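Local coordinates for protein putative acyl-CoA thioester hydrolase (Yersinia pestis KIM10+, PDB 5DM5) that probably hydrolyses the thioester bond of acyl-CoA substrates, as a hexameric hot-dog-fold thioesterase, at residues 64-69 with 125-130. Numbering follows the deposited sequence.
Sequences VVTVRV and FTYVAV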
ATOM      1  N   VAL B  64      -1.401  -1.225  25.016  1.00 44.91           N
ATOM      2  CA  VAL B  64      -0.078  -0.734  25.350  1.00 42.30           C
ATOM      3  C   VAL B  64       0.302   0.355  24.357  1.00 42.59           C
ATOM      4  O   VAL B  64      -0.341   0.518  23.323  1.00 43.72           O
ATOM      5  CB  VAL B  64       0.990  -1.838  25.310  1.00 40.98           C
ATOM      6  CG1 VAL B  64       0.614  -2.979  26.223  1.00 50.72           C
ATOM      7  CG2 VAL B  64       1.170  -2.347  23.905  1.00 44.43           C
ATOM      8  N   VAL B  65       1.368   1.080  24.661  1.00 39.79           N
ATOM      9  CA  VAL B  65       1.854   2.152  23.813  1.00 35.89           C
ATOM     10  C   VAL B  65       3.391   2.163  23.856  1.00 38.95           C
ATOM     11  O   VAL B  65       3.975   2.009  24.927  1.00 40.04           O
ATOM     12  CB  VAL B  65       1.266   3.510  24.264  1.00 39.71           C
ATOM     13  CG1 VAL B  65       1.972   4.658  23.592  1.00 45.06           C
ATOM     14  CG2 VAL B  65      -0.235   3.584  23.972  1.00 39.37           C
ATOM     15  N   THR B  66       4.058   2.297  22.712  1.00 35.11           N
ATOM     16  CA  THR B  66       5.514   2.371  22.750  1.00 36.83           C
ATOM     17  C   THR B  66       5.836   3.691  23.403  1.00 37.35           C
ATOM     18  O   THR B  66       5.227   4.690  23.039  1.00 41.19           O
ATOM     19  CB  THR B  66       6.191   2.338  21.356  1.00 34.28           C
ATOM     20  OG1 THR B  66       5.559   1.378  20.502  1.00 30.71           O
ATOM     21  CG2 THR B  66       7.689   2.020  21.498  1.00 31.21           C
ATOM     22  N   VAL B  67       6.758   3.733  24.361  1.00 36.01           N
ATOM     23  CA  VAL B  67       7.075   5.027  24.989  1.00 37.26           C
ATOM     24  C   VAL B  67       8.530   5.388  24.856  1.00 35.07           C
ATOM     25  O   VAL B  67       8.912   6.527  25.054  1.00 36.01           O
ATOM     26  CB  VAL B  67       6.738   5.100  26.502  1.00 42.49           C
ATOM     27  CG1 VAL B  67       5.248   4.987  26.708  1.00 48.79           C
ATOM     28  CG2 VAL B  67       7.477   4.064  27.311  1.00 35.86           C
ATOM     29  N   ARG B  68       9.356   4.397  24.584  1.00 37.75           N
ATOM     30  CA  ARG B  68      10.781   4.655  24.536  1.00 36.61           C
ATOM     31  C   ARG B  68      11.442   3.604  23.642  1.00 36.75           C
ATOM     32  O   ARG B  68      10.933   2.512  23.509  1.00 36.15           O
ATOM     33  CB  ARG B  68      11.326   4.622  25.962  1.00 43.09           C
ATOM     34  CG  ARG B  68      12.750   5.046  26.226  1.00 46.08           C
ATOM     35  CD  ARG B  68      12.957   4.937  27.736  1.00 51.68           C
ATOM     36  NE  ARG B  68      14.186   5.545  28.227  1.00 61.85           N
ATOM     37  CZ  ARG B  68      14.287   6.811  28.612  1.00 65.07           C
ATOM     38  NH1 ARG B  68      13.227   7.606  28.569  1.00 64.37           N
ATOM     39  NH2 ARG B  68      15.446   7.279  29.053  1.00 70.48           N
ATOM     40  N   VAL B  69      12.528   3.953  22.972  1.00 38.84           N
ATOM     41  CA  VAL B  69      13.298   2.980  22.205  1.00 38.23           C
ATOM     42  C   VAL B  69      14.755   3.191  22.577  1.00 42.75           C
ATOM     43  O   VAL B  69      15.276   4.299  22.481  1.00 41.56           O
ATOM     44  CB  VAL B  69      13.138   3.119  20.705  1.00 36.45           C
ATOM     45  CG1 VAL B  69      13.946   2.028  20.029  1.00 34.95           C
ATOM     46  CG2 VAL B  69      11.696   2.982  20.337  1.00 37.66           C
ATOM     47  N   PHE B 125      13.083  -1.918  23.655  1.00 35.96           N
ATOM     48  CA  PHE B 125      11.841  -1.186  23.541  1.00 36.36           C
ATOM     49  C   PHE B 125      11.058  -1.036  24.819  1.00 38.83           C
ATOM     50  O   PHE B 125      10.999  -1.964  25.603  1.00 42.77           O
ATOM     51  CB  PHE B 125      10.988  -1.891  22.506  1.00 41.82           C
ATOM     52  CG  PHE B 125      11.325  -1.504  21.117  1.00 39.31           C
ATOM     53  CD1 PHE B 125      12.551  -1.817  20.587  1.00 34.58           C
ATOM     54  CD2 PHE B 125      10.403  -0.839  20.338  1.00 36.83           C
ATOM     55  CE1 PHE B 125      12.859  -1.452  19.327  1.00 36.63           C
ATOM     56  CE2 PHE B 125      10.706  -0.484  19.068  1.00 36.19           C
ATOM     57  CZ  PHE B 125      11.936  -0.787  18.557  1.00 35.91           C
ATOM     58  N   THR B 126      10.413   0.111  25.015  1.00 37.41           N
ATOM     59  CA  THR B 126       9.640   0.318  26.242  1.00 38.36           C
ATOM     60  C   THR B 126       8.197   0.685  25.937  1.00 40.15           C
ATOM     61  O   THR B 126       7.931   1.761  25.357  1.00 40.35           O
ATOM     62  CB  THR B 126      10.223   1.453  27.105  1.00 39.19           C
ATOM     63  OG1 THR B 126      11.641   1.287  27.276  1.00 43.20           O
ATOM     64  CG2 THR B 126       9.521   1.503  28.439  1.00 35.24           C
ATOM     65  N   TYR B 127       7.279  -0.197  26.355  1.00 43.90           N
ATOM     66  CA  TYR B 127       5.829  -0.037  26.124  1.00 44.06           C
ATOM     67  C   TYR B 127       5.130   0.169  27.451  1.00 42.62           C
ATOM     68  O   TYR B 127       5.678  -0.165  28.501  1.00 45.88           O
ATOM     69  CB  TYR B 127       5.186  -1.259  25.449  1.00 44.13           C
ATOM     70  CG  TYR B 127       5.727  -1.653  24.103  1.00 38.38           C
ATOM     71  CD1 TYR B 127       5.090  -1.293  22.934  1.00 35.66           C
ATOM     72  CD2 TYR B 127       6.864  -2.429  24.015  1.00 37.64           C
ATOM     73  CE1 TYR B 127       5.591  -1.674  21.718  1.00 35.14           C
ATOM     74  CE2 TYR B 127       7.368  -2.808  22.815  1.00 37.49           C
ATOM     75  CZ  TYR B 127       6.738  -2.434  21.664  1.00 36.40           C
ATOM     76  OH  TYR B 127       7.277  -2.834  20.455  1.00 36.87           O
ATOM     77  N   VAL B 128       3.894   0.649  27.405  1.00 40.52           N
ATOM     78  CA  VAL B 128       3.136   0.887  28.630  1.00 45.80           C
ATOM     79  C   VAL B 128       1.641   0.496  28.606  1.00 50.42           C
ATOM     80  O   VAL B 128       0.899   0.996  27.765  1.00 51.86           O
ATOM     81  CB  VAL B 128       3.239   2.373  28.992  1.00 45.25           C
ATOM     82  CG1 VAL B 128       2.229   2.739  30.064  1.00 51.31           C
ATOM     83  CG2 VAL B 128       4.657   2.717  29.432  1.00 44.03           C
ATOM     84  N   ALA B 129       1.185  -0.359  29.525  1.00 47.36           N
ATOM     85  CA  ALA B 129      -0.232  -0.706  29.537  1.00 47.37           C
ATOM     86  C   ALA B 129      -1.059   0.508  29.937  1.00 51.14           C
ATOM     87  O   ALA B 129      -0.917   1.050  31.034  1.00 53.14           O
ATOM     88  CB  ALA B 129      -0.494  -1.847  30.462  1.00 49.87           C
ATOM     89  N   VAL B 130      -1.930   0.911  29.022  1.00 51.41           N
ATOM     90  CA  VAL B 130      -2.788   2.067  29.178  1.00 53.00           C
ATOM     91  C   VAL B 130      -4.225   1.683  28.950  1.00 54.68           C
ATOM     92  O   VAL B 130      -4.516   0.613  28.433  1.00 53.92           O
ATOM     93  CB  VAL B 130      -2.438   3.232  28.202  1.00 55.47           C
ATOM     94  CG1 VAL B 130      -0.990   3.673  28.355  1.00 51.23           C
ATOM     95  CG2 VAL B 130      -2.748   2.847  26.756  1.00 54.00           C
TER
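Thr126 is paired with two residues, Val67 and Arg68, in a classic beta bulge between antiparallel strands. Thr126 O accepts two backbone hydrogen bonds. Arg68 N hydrogen-bonds to Thr126 O at 3.1 Å, in the carbonyl plane and on a lone pair. Val67 N approaches nearly along the C=O axis, with an N-H...O angle of 169°. Thr126 N returns a hydrogen bond to Arg68 O at 2.9 Å. Beyond the bulge, Val128 N hydrogen-bonds to Val65 O.

On the face that carries Thr66, Val69, Phe125 and Tyr127, Val69 lies alongside Phe125. Its CG1, anti to the backbone N (chi1 -178°), is thereby laid over the ring in a CH-pi contact. Thr66 lies alongside Tyr127, with Thr66 OG1 3.3 Å from Tyr127 CE1. On the face of Arg68, Thr126 and Val128, the side chains of Arg68 and Thr126 start side by side, CB to CB 3.5 Å, and the extended arginine then departs from strand 125-129. At the bulge, Val67 CG1 meets Val128 CG2 at 3.6 Å.

Tyr127 OH hydrogen-bonds to Asp49 O, tying the ring to helix 43-60. This hot-dog helix also touches Val64, Phe125 and Ala129. Strand 97-106 pairs along the other edge of 118-129, while Val69 pairs with a strand of a neighbouring subunit.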